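Local atomic coordinates of transcriptional regulator, HTH_3 family (Vibrio cholerae, PDB entry 1Y9Q), a protein that probably acts as a DNA-binding transcriptional regulator, pairing a helix-turn-helix domain with a cupin domain that holds zinc and D-methionine. Residues S10-Q15 / G42-G47; F107-L112 / A171-I176; F140-W145 / S158-G163. All blocks are in the same frame, centred on the assembly; numbering follows the deposited sequence.

Contact 1. Residues S10-Q15 / G42-G47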
loop_
_atom_site.group_PDB
_atom_site.type_symbol
_atom_site.label_atom_id
_atom_site.label_comp_id
_atom_site.label_asym_id
_atom_site.label_seq_id
_atom_site.Cartn_x
_atom_site.Cartn_y
_atom_site.Cartn_z
ATOM N N SER A 10 13.034 -1.764 -23.023
ATOM C CA SER A 10 14.331 -2.367 -23.310
ATOM C C SER A 10 15.398 -1.920 -22.320
ATOM O O SER A 10 16.234 -2.722 -21.892
ATOM C CB SER A 10 14.775 -2.047 -24.740
ATOM O OG SER A 10 15.006 -0.665 -24.916
ATOM N N GLN A 11 15.375 -0.644 -21.955
ATOM C CA GLN A 11 16.351 -0.133 -20.999
ATOM C C GLN A 11 16.233 -0.872 -19.667
ATOM O O GLN A 11 17.228 -1.341 -19.115
ATOM C CB GLN A 11 16.149 1.366 -20.771
ATOM C CG GLN A 11 16.823 1.882 -19.508
ATOM C CD GLN A 11 18.331 1.697 -19.508
ATOM O OE1 GLN A 11 18.948 1.570 -18.447
ATOM N NE2 GLN A 11 18.935 1.698 -20.694
ATOM N N ILE A 12 15.014 -0.970 -19.152
ATOM C CA ILE A 12 14.789 -1.652 -17.882
ATOM C C ILE A 12 15.057 -3.147 -17.991
ATOM O O ILE A 12 15.658 -3.750 -17.101
ATOM C CB ILE A 12 13.336 -1.447 -17.388
ATOM C CG1 ILE A 12 13.074 0.040 -17.147
ATOM C CG2 ILE A 12 13.099 -2.233 -16.103
ATOM C CD1 ILE A 12 14.021 0.680 -16.154
ATOM N N ALA A 13 14.603 -3.747 -19.084
ATOM C CA ALA A 13 14.792 -5.177 -19.294
ATOM C C ALA A 13 16.269 -5.556 -19.237
ATOM O O ALA A 13 16.672 -6.446 -18.472
ATOM C CB ALA A 13 14.197 -5.589 -20.649
ATOM N N ASN A 14 17.077 -4.876 -20.046
ATOM C CA ASN A 14 18.501 -5.171 -20.092
ATOM C C ASN A 14 19.257 -4.901 -18.787
ATOM O O ASN A 14 20.068 -5.724 -18.363
ATOM C CB ASN A 14 19.170 -4.410 -21.243
ATOM C CG ASN A 14 18.625 -4.818 -22.612
ATOM O OD1 ASN A 14 18.190 -5.955 -22.806
ATOM N ND2 ASN A 14 18.662 -3.892 -23.567
ATOM N N GLN A 15 19.004 -3.766 -18.145
ATOM C CA GLN A 15 19.723 -3.465 -16.903
ATOM C C GLN A 15 19.267 -4.347 -15.742
ATOM O O GLN A 15 20.082 -4.739 -14.908
ATOM C CB GLN A 15 19.584 -1.987 -16.533
ATOM C CG GLN A 15 20.425 -1.551 -15.307
ATOM C CD GLN A 15 21.921 -1.838 -15.449
ATOM O OE1 GLN A 15 22.397 -2.253 -16.509
ATOM N NE2 GLN A 15 22.666 -1.613 -14.372
ATOM N N GLY A 42 10.173 -12.291 -15.389
ATOM C CA GLY A 42 10.580 -12.851 -16.666
ATOM C C GLY A 42 10.097 -11.980 -17.814
ATOM O O GLY A 42 10.839 -11.711 -18.760
ATOM N N GLN A 43 8.848 -11.533 -17.725
ATOM C CA GLN A 43 8.259 -10.682 -18.755
ATOM C C GLN A 43 9.008 -9.355 -18.862
ATOM O O GLN A 43 9.208 -8.833 -19.958
ATOM C CB GLN A 43 6.785 -10.412 -18.445
ATOM C CG GLN A 43 5.922 -11.670 -18.358
ATOM C CD GLN A 43 4.464 -11.368 -18.051
ATOM O OE1 GLN A 43 4.148 -10.694 -17.070
ATOM N NE2 GLN A 43 3.565 -11.877 -18.886
ATOM N N ILE A 44 9.412 -8.802 -17.722
ATOM C CA ILE A 44 10.134 -7.537 -17.729
ATOM C C ILE A 44 11.480 -7.686 -18.427
ATOM O O ILE A 44 11.852 -6.855 -19.258
ATOM C CB ILE A 44 10.369 -7.009 -16.291
ATOM C CG1 ILE A 44 9.030 -6.630 -15.653
ATOM C CG2 ILE A 44 11.298 -5.799 -16.324
ATOM C CD1 ILE A 44 9.124 -6.249 -14.176
ATOM N N GLU A 45 12.212 -8.742 -18.091
ATOM C CA GLU A 45 13.515 -8.960 -18.703
ATOM C C GLU A 45 13.408 -9.264 -20.198
ATOM O O GLU A 45 14.367 -9.061 -20.938
ATOM C CB GLU A 45 14.273 -10.091 -17.997
ATOM C CG GLU A 45 14.609 -9.806 -16.538
ATOM C CD GLU A 45 15.688 -10.734 -15.984
ATOM O OE1 GLU A 45 15.895 -11.827 -16.558
ATOM O OE2 GLU A 45 16.324 -10.372 -14.969
ATOM N N ARG A 46 12.249 -9.742 -20.644
ATOM C CA ARG A 46 12.060 -10.037 -22.066
ATOM C C ARG A 46 11.478 -8.844 -22.818
ATOM O O ARG A 46 11.286 -8.901 -24.033
ATOM C CB ARG A 46 11.138 -11.244 -22.260
ATOM C CG ARG A 46 11.779 -12.582 -21.937
ATOM C CD ARG A 46 10.962 -13.725 -22.523
ATOM N NE ARG A 46 9.623 -13.804 -21.947
ATOM C CZ ARG A 46 9.363 -14.242 -20.720
ATOM N NH1 ARG A 46 10.354 -14.646 -19.936
ATOM N NH2 ARG A 46 8.115 -14.272 -20.273
ATOM N N GLY A 47 11.196 -7.768 -22.090
ATOM C CA GLY A 47 10.634 -6.582 -22.709
ATOM C C GLY A 47 9.170 -6.749 -23.070
ATOM O O GLY A 47 8.668 -6.088 -23.978
HETATM O O HOH W 1 16.786 -8.316 -21.843
#
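A13 and I44 meet through a methyl group laid on a helix end. A13 CB lies 3.0 Å from I44 O and 3.5 Å from E45 O, so a small side chain of helix 5-22 rests on the last carbonyls of helix 38-45. The CA atoms of A13 and E45 come within 4.0 Å, which puts the two backbones almost in touch. No direct hydrogen bond joins the segments, and the closeness is one of packing.

The apolar part continues at I12 and I44, whose CG2 methyls meet at 4.0 Å. A chi1 of -67° puts I44 CG1 beside the backbone N and leaves CG2 anti to it, turned to I12 CG2. P51 packs against I12, and L16 against I44.

Polar links are indirect. One water donates to N14 OD1 at 2.9 Å and to E45 O at 2.7 Å, bridging a side chain of the first helix to the backbone of the second. The E45 carboxylate is engaged separately, in a salt bridge to R20 further along helix 5-22.

Helix 38-45 closes with a Schellman motif, in which G47 has positive phi (75°) and two bonds lead back into the last turn. The carbonyl that A13 CB touches, I44 O, also receives G47 N. Such close helix packing is consistent with the compact helical DNA-binding domain of the HTH_3 family, in which helix 5-22 packs across the C-terminal end of helix 38-45.

Contact 2. Residues F107-L112 / A171-I176. With MED (D-methionine), chain C.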
loop_
_atom_site.group_PDB
_atom_site.type_symbol
_atom_site.label_atom_id
_atom_site.label_comp_id
_atom_site.label_asym_id
_atom_site.label_seq_id
_atom_site.Cartn_x
_atom_site.Cartn_y
_atom_site.Cartn_z
ATOM N N PHE A 107 15.283 13.512 -5.988
ATOM C CA PHE A 107 14.330 13.743 -7.065
ATOM C C PHE A 107 13.412 14.930 -6.814
ATOM O O PHE A 107 13.201 15.345 -5.674
ATOM C CB PHE A 107 13.420 12.530 -7.234
ATOM C CG PHE A 107 14.142 11.227 -7.301
ATOM C CD1 PHE A 107 14.677 10.771 -8.498
ATOM C CD2 PHE A 107 14.266 10.439 -6.164
ATOM C CE1 PHE A 107 15.327 9.542 -8.563
ATOM C CE2 PHE A 107 14.911 9.210 -6.213
ATOM C CZ PHE A 107 15.443 8.760 -7.416
ATOM N N GLU A 108 12.865 15.461 -7.903
ATOM C CA GLU A 108 11.884 16.535 -7.832
ATOM C C GLU A 108 10.691 15.867 -8.504
ATOM O O GLU A 108 10.743 15.548 -9.690
ATOM C CB GLU A 108 12.331 17.768 -8.621
ATOM C CG GLU A 108 11.373 18.932 -8.459
ATOM C CD GLU A 108 11.964 20.254 -8.901
ATOM O OE1 GLU A 108 12.971 20.693 -8.303
ATOM O OE2 GLU A 108 11.414 20.855 -9.846
ATOM N N ILE A 109 9.631 15.637 -7.739
ATOM C CA ILE A 109 8.445 14.943 -8.238
ATOM C C ILE A 109 7.228 15.836 -8.450
ATOM O O ILE A 109 6.870 16.622 -7.577
ATOM C CB ILE A 109 8.010 13.833 -7.254
ATOM C CG1 ILE A 109 9.208 12.953 -6.880
ATOM C CG2 ILE A 109 6.885 13.010 -7.858
ATOM C CD1 ILE A 109 9.942 12.388 -8.063
ATOM N N THR A 110 6.590 15.691 -9.607
ATOM C CA THR A 110 5.389 16.459 -9.924
ATOM C C THR A 110 4.200 15.515 -10.041
ATOM O O THR A 110 4.181 14.620 -10.889
ATOM C CB THR A 110 5.534 17.228 -11.251
ATOM O OG1 THR A 110 6.629 18.144 -11.156
ATOM C CG2 THR A 110 4.253 18.005 -11.557
ATOM N N LEU A 111 3.217 15.711 -9.171
ATOM C CA LEU A 111 2.015 14.899 -9.168
ATOM C C LEU A 111 0.909 15.691 -9.857
ATOM O O LEU A 111 0.737 16.883 -9.594
ATOM C CB LEU A 111 1.603 14.572 -7.730
ATOM C CG LEU A 111 2.532 13.648 -6.946
ATOM C CD1 LEU A 111 2.051 13.525 -5.512
ATOM C CD2 LEU A 111 2.566 12.289 -7.616
ATOM N N LEU A 112 0.162 15.028 -10.734
ATOM C CA LEU A 112 -0.914 15.690 -11.467
ATOM C C LEU A 112 -2.258 14.999 -11.282
ATOM O O LEU A 112 -2.329 13.850 -10.836
ATOM C CB LEU A 112 -0.581 15.735 -12.958
ATOM C CG LEU A 112 0.716 16.427 -13.367
ATOM C CD1 LEU A 112 0.943 16.228 -14.860
ATOM C CD2 LEU A 112 0.656 17.898 -13.017
ATOM N N ALA A 171 0.855 19.132 -7.494
ATOM C CA ALA A 171 1.733 19.296 -6.348
ATOM C C ALA A 171 3.123 18.883 -6.787
ATOM O O ALA A 171 3.285 17.917 -7.532
ATOM C CB ALA A 171 1.272 18.434 -5.192
ATOM N N VAL A 172 4.120 19.637 -6.343
ATOM C CA VAL A 172 5.505 19.357 -6.678
ATOM C C VAL A 172 6.271 19.300 -5.370
ATOM O O VAL A 172 6.067 20.141 -4.493
ATOM C CB VAL A 172 6.106 20.469 -7.559
ATOM C CG1 VAL A 172 7.552 20.130 -7.909
ATOM C CG2 VAL A 172 5.275 20.636 -8.828
ATOM N N PHE A 173 7.139 18.304 -5.226
ATOM C CA PHE A 173 7.913 18.180 -3.998
ATOM C C PHE A 173 9.279 17.564 -4.235
ATOM O O PHE A 173 9.469 16.798 -5.180
ATOM C CB PHE A 173 7.142 17.350 -2.961
ATOM C CG PHE A 173 6.902 15.911 -3.364
ATOM C CD1 PHE A 173 7.713 14.893 -2.873
ATOM C CD2 PHE A 173 5.840 15.573 -4.199
ATOM C CE1 PHE A 173 7.470 13.558 -3.203
ATOM C CE2 PHE A 173 5.588 14.244 -4.536
ATOM C CZ PHE A 173 6.406 13.233 -4.035
ATOM N N GLN A 174 10.233 17.918 -3.383
ATOM C CA GLN A 174 11.562 17.355 -3.489
ATOM C C GLN A 174 11.551 16.100 -2.634
ATOM O O GLN A 174 11.015 16.103 -1.525
ATOM C CB GLN A 174 12.631 18.304 -2.944
ATOM C CG GLN A 174 14.030 17.698 -3.049
ATOM C CD GLN A 174 15.071 18.457 -2.260
ATOM O OE1 GLN A 174 15.011 18.522 -1.032
ATOM N NE2 GLN A 174 16.037 19.039 -2.966
ATOM N N ASN A 175 12.136 15.028 -3.150
ATOM C CA ASN A 175 12.194 13.782 -2.408
ATOM C C ASN A 175 13.642 13.322 -2.306
ATOM O O ASN A 175 14.282 13.057 -3.317
ATOM C CB ASN A 175 11.335 12.721 -3.111
ATOM C CG ASN A 175 11.304 11.388 -2.367
ATOM O OD1 ASN A 175 11.306 11.338 -1.134
ATOM N ND2 ASN A 175 11.246 10.300 -3.122
ATOM N N ILE A 176 14.161 13.263 -1.083
ATOM C CA ILE A 176 15.522 12.790 -0.855
ATOM C C ILE A 176 15.392 11.365 -0.325
ATOM O O ILE A 176 14.712 11.139 0.677
ATOM C CB ILE A 176 16.251 13.635 0.215
ATOM C CG1 ILE A 176 16.475 15.055 -0.297
ATOM C CG2 ILE A 176 17.570 12.975 0.593
ATOM C CD1 ILE A 176 16.973 15.999 0.780
HETATM N N MED C . 10.465 6.992 -3.009
HETATM C CA MED C . 9.789 6.876 -4.334
HETATM C C MED C . 8.542 5.987 -4.237
HETATM O O MED C . 8.179 5.456 -3.178
HETATM C CB MED C . 9.439 8.292 -4.846
HETATM C CG MED C . 8.762 8.466 -6.190
HETATM S SD MED C . 9.997 7.966 -7.428
HETATM C CE MED C . 11.250 9.154 -7.230
HETATM O OXT MED C . 7.870 5.780 -5.246
#
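L111 N donates to A171 O at 2.7 Å, the shortest bond between the two strands and nearly straight (169° at the hydrogen). The same oxygen is approached by the CA-H of T110, with CA 3.5 Å away. Five further N-H...O bonds continue the antiparallel pairing: F107 with N175, I109 with F173 and L111 with A171 are hydrogen-bonded pairs, and E108 with Q174 and T110 with V172 the non-hydrogen-bonded ones between them. The strand axes run at 149° to each other, so the pair is twisted.

On the face carrying F107, I109, L111, F173 and N175, the F173 ring packs against two residues of the other strand. Its CG sits between the backbone N and the carbonyl carbon (chi1 64°), which swings the ring across to the partner strand. I109 CB then lies over one ring face, 3.9 Å from the centroid, as a CH-pi contact, while L111 CD1 reaches the rim at F173 CE2, 3.7 Å away.

This face also lines the ligand pocket. The terminal methyl CE of D-methionine lies over the F107 ring, 3.4 Å from F107 CD2, and I109 CD1 touches it at 3.6 Å. N175 borders the ligand as well. On the other face, T110 and V172 run side by side, with T110 OG1 3.7 Å from V172 CG2.

In the five-stranded antiparallel sheet of the cupin domain, strand 90-99 pairs with the edge of 104-111 turned away from 171-178, its I92 packing on F107 and I109, while strand 127-134 flanks 171-178, with I130 against F173 and N175.

Contact 3. Residues F140-W145 / S158-G163. With ZN (zinc ion), chain B.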
loop_
_atom_site.group_PDB
_atom_site.type_symbol
_atom_site.label_atom_id
_atom_site.label_comp_id
_atom_site.label_asym_id
_atom_site.label_seq_id
_atom_site.Cartn_x
_atom_site.Cartn_y
_atom_site.Cartn_z
ATOM N N PHE A 140 1.770 9.204 3.290
ATOM C CA PHE A 140 1.344 8.127 4.178
ATOM C C PHE A 140 2.491 7.311 4.781
ATOM O O PHE A 140 3.427 6.916 4.084
ATOM C CB PHE A 140 0.405 7.186 3.417
ATOM C CG PHE A 140 -0.246 6.138 4.282
ATOM C CD1 PHE A 140 -1.457 6.399 4.921
ATOM C CD2 PHE A 140 0.347 4.890 4.450
ATOM C CE1 PHE A 140 -2.069 5.429 5.711
ATOM C CE2 PHE A 140 -0.259 3.911 5.243
ATOM C CZ PHE A 140 -1.470 4.184 5.872
ATOM N N PHE A 141 2.405 7.073 6.087
ATOM C CA PHE A 141 3.379 6.277 6.829
ATOM C C PHE A 141 2.920 6.178 8.283
ATOM O O PHE A 141 2.144 7.011 8.749
ATOM C CB PHE A 141 4.801 6.866 6.712
ATOM C CG PHE A 141 4.997 8.190 7.396
ATOM C CD1 PHE A 141 5.208 8.256 8.768
ATOM C CD2 PHE A 141 5.020 9.370 6.657
ATOM C CE1 PHE A 141 5.442 9.473 9.400
ATOM C CE2 PHE A 141 5.252 10.598 7.279
ATOM C CZ PHE A 141 5.465 10.649 8.653
ATOM N N ASP A 142 3.386 5.152 8.988
ATOM C CA ASP A 142 2.985 4.935 10.373
ATOM C C ASP A 142 1.463 4.881 10.471
ATOM O O ASP A 142 0.867 5.445 11.391
ATOM C CB ASP A 142 3.527 6.039 11.285
ATOM C CG ASP A 142 5.042 6.035 11.370
ATOM O OD1 ASP A 142 5.650 4.965 11.153
ATOM O OD2 ASP A 142 5.625 7.098 11.668
ATOM N N GLU A 143 0.852 4.211 9.497
ATOM C CA GLU A 143 -0.594 4.010 9.424
ATOM C C GLU A 143 -1.443 5.262 9.204
ATOM O O GLU A 143 -2.658 5.225 9.393
ATOM C CB GLU A 143 -1.101 3.293 10.686
ATOM C CG GLU A 143 -0.273 2.098 11.161
ATOM C CD GLU A 143 0.130 1.151 10.049
ATOM O OE1 GLU A 143 -0.707 0.843 9.176
ATOM O OE2 GLU A 143 1.292 0.700 10.058
ATOM N N GLN A 144 -0.838 6.372 8.806
ATOM C CA GLN A 144 -1.652 7.558 8.593
ATOM C C GLN A 144 -1.138 8.549 7.567
ATOM O O GLN A 144 0.044 8.564 7.216
ATOM C CB GLN A 144 -1.886 8.284 9.922
ATOM C CG GLN A 144 -0.626 8.770 10.600
ATOM C CD GLN A 144 -0.914 9.474 11.914
ATOM O OE1 GLN A 144 -1.539 10.536 11.941
ATOM N NE2 GLN A 144 -0.462 8.880 13.013
ATOM N N TRP A 145 -2.057 9.377 7.084
ATOM C CA TRP A 145 -1.730 10.406 6.113
ATOM C C TRP A 145 -1.327 11.677 6.840
ATOM O O TRP A 145 -1.928 12.040 7.853
ATOM C CB TRP A 145 -2.931 10.701 5.219
ATOM C CG TRP A 145 -3.201 9.652 4.188
ATOM C CD1 TRP A 145 -4.166 8.682 4.226
ATOM C CD2 TRP A 145 -2.514 9.487 2.944
ATOM N NE1 TRP A 145 -4.123 7.928 3.076
ATOM C CE2 TRP A 145 -3.118 8.403 2.272
ATOM C CE3 TRP A 145 -1.444 10.151 2.331
ATOM C CZ2 TRP A 145 -2.689 7.967 1.013
ATOM C CZ3 TRP A 145 -1.015 9.718 1.077
ATOM C CH2 TRP A 145 -1.639 8.637 0.435
ATOM N N SER A 158 11.097 4.808 5.340
ATOM C CA SER A 158 10.380 4.297 4.181
ATOM C C SER A 158 10.350 2.786 4.019
ATOM O O SER A 158 9.795 2.284 3.035
ATOM C CB SER A 158 10.941 4.925 2.899
ATOM O OG SER A 158 12.271 4.492 2.647
ATOM N N ASP A 159 10.948 2.060 4.961
ATOM C CA ASP A 159 10.933 0.604 4.888
ATOM C C ASP A 159 9.622 0.103 5.496
ATOM O O ASP A 159 9.596 -0.786 6.353
ATOM C CB ASP A 159 12.154 0.002 5.606
ATOM C CG ASP A 159 12.268 0.431 7.063
ATOM O OD1 ASP A 159 11.533 1.346 7.496
ATOM O OD2 ASP A 159 13.115 -0.147 7.778
ATOM N N GLN A 160 8.534 0.713 5.036
ATOM C CA GLN A 160 7.183 0.378 5.471
ATOM C C GLN A 160 6.247 0.848 4.373
ATOM O O GLN A 160 6.640 1.653 3.523
ATOM C CB GLN A 160 6.831 1.120 6.764
ATOM C CG GLN A 160 6.779 2.641 6.607
ATOM C CD GLN A 160 6.267 3.335 7.853
ATOM O OE1 GLN A 160 5.169 3.044 8.325
ATOM N NE2 GLN A 160 7.060 4.260 8.393
ATOM N N PRO A 161 5.002 0.347 4.361
ATOM C CA PRO A 161 4.080 0.796 3.319
ATOM C C PRO A 161 3.956 2.306 3.451
ATOM O O PRO A 161 3.785 2.825 4.556
ATOM C CB PRO A 161 2.778 0.077 3.678
ATOM C CG PRO A 161 3.269 -1.200 4.292
ATOM C CD PRO A 161 4.386 -0.705 5.189
ATOM N N HIS A 162 4.079 3.012 2.337
ATOM C CA HIS A 162 3.959 4.465 2.362
ATOM C C HIS A 162 3.341 4.946 1.069
ATOM O O HIS A 162 3.009 4.144 0.200
ATOM C CB HIS A 162 5.327 5.143 2.602
ATOM C CG HIS A 162 6.362 4.857 1.556
ATOM N ND1 HIS A 162 6.984 3.635 1.432
ATOM C CD2 HIS A 162 6.924 5.660 0.614
ATOM C CE1 HIS A 162 7.884 3.693 0.463
ATOM N NE2 HIS A 162 7.865 4.912 -0.048
ATOM N N GLY A 163 3.164 6.255 0.944
ATOM C CA GLY A 163 2.568 6.773 -0.272
ATOM C C GLY A 163 2.574 8.281 -0.341
ATOM O O GLY A 163 2.893 8.954 0.638
HETATM ZN ZN ZN B . 9.252 5.951 -1.466
HETATM O O HOH W 2 2.432 2.400 7.150
#
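D142 N donates to Q160 OE1 at 2.8 Å, and Q160 returns a bond from NE2 to D142 OD1 at 3.2 Å. One amide thus grips both the backbone and the carboxylate of D142. Q160 CG stands between its own backbone N and carbonyl carbon (chi1 64°), and the extended chain beyond it carries the amide to D142. The second bond is skewed at the acceptor: NE2 comes from above the carboxylate plane, 55° out of it, while D142 OD1 stays close to the plane of the amide. A water donates to both Q160 OE1 and P161 O, and Q160 NE2 also binds F157 O, so this amide is held from several directions.

Two backbone bonds pair F140 with G163 in antiparallel fashion. F140 N to G163 O is 2.9 Å; the return bond, G163 N to F140 O, is longer and more bent at 3.2 Å. D142 and E143 form the corners of a type I' turn that joins strands 137-141 and 144-148 in a beta hairpin with a two-residue loop.

This hairpin belongs to the cupin fold, and strand 162-166 beside it brings in a metal ligand. H162 NE2 binds zinc at 2.2 Å together with H122, E128 and Y164, and two atoms of D-methionine complete the six. On the far side of the imidazole, H162 ND1 donates to Q160 O, 2.9 Å away and near the ring plane, which fixes the ring's rotation; Q160 is therefore a second-shell residue.

Outward from these bonds, H162 CB is pressed against F140 O. The F140 ring presents its edge to P161 O. One face of the W145 indole takes F140 CB, and W145 CZ3 reaches G163 O at 4.0 Å. At the turn, E143 forms a salt bridge to K58 of the second subunit.

Overall arrangement
Contact 1 comes first along the chain and closes before the others open; it joins two helices of the helix-turn-helix part, probably the DNA-binding one. Contacts 2 and 3 both lie in the cupin domain, with contact 3 nested inside the loop that contact 2 closes. Their centres are about 17 Å apart and they belong to different sheets, linked in sequence by strands 162-166 and 171-178. The zinc and D-methionine site draws on residues of both: contact 2 borders the ligand's methyl end, and contact 3 supplies a metal histidine. Contact 1 lies about 26 Å and 29 Å, centre to centre, from contacts 2 and 3, across the chain's centre, yet the pocket also includes I53 and W57 of the helical part.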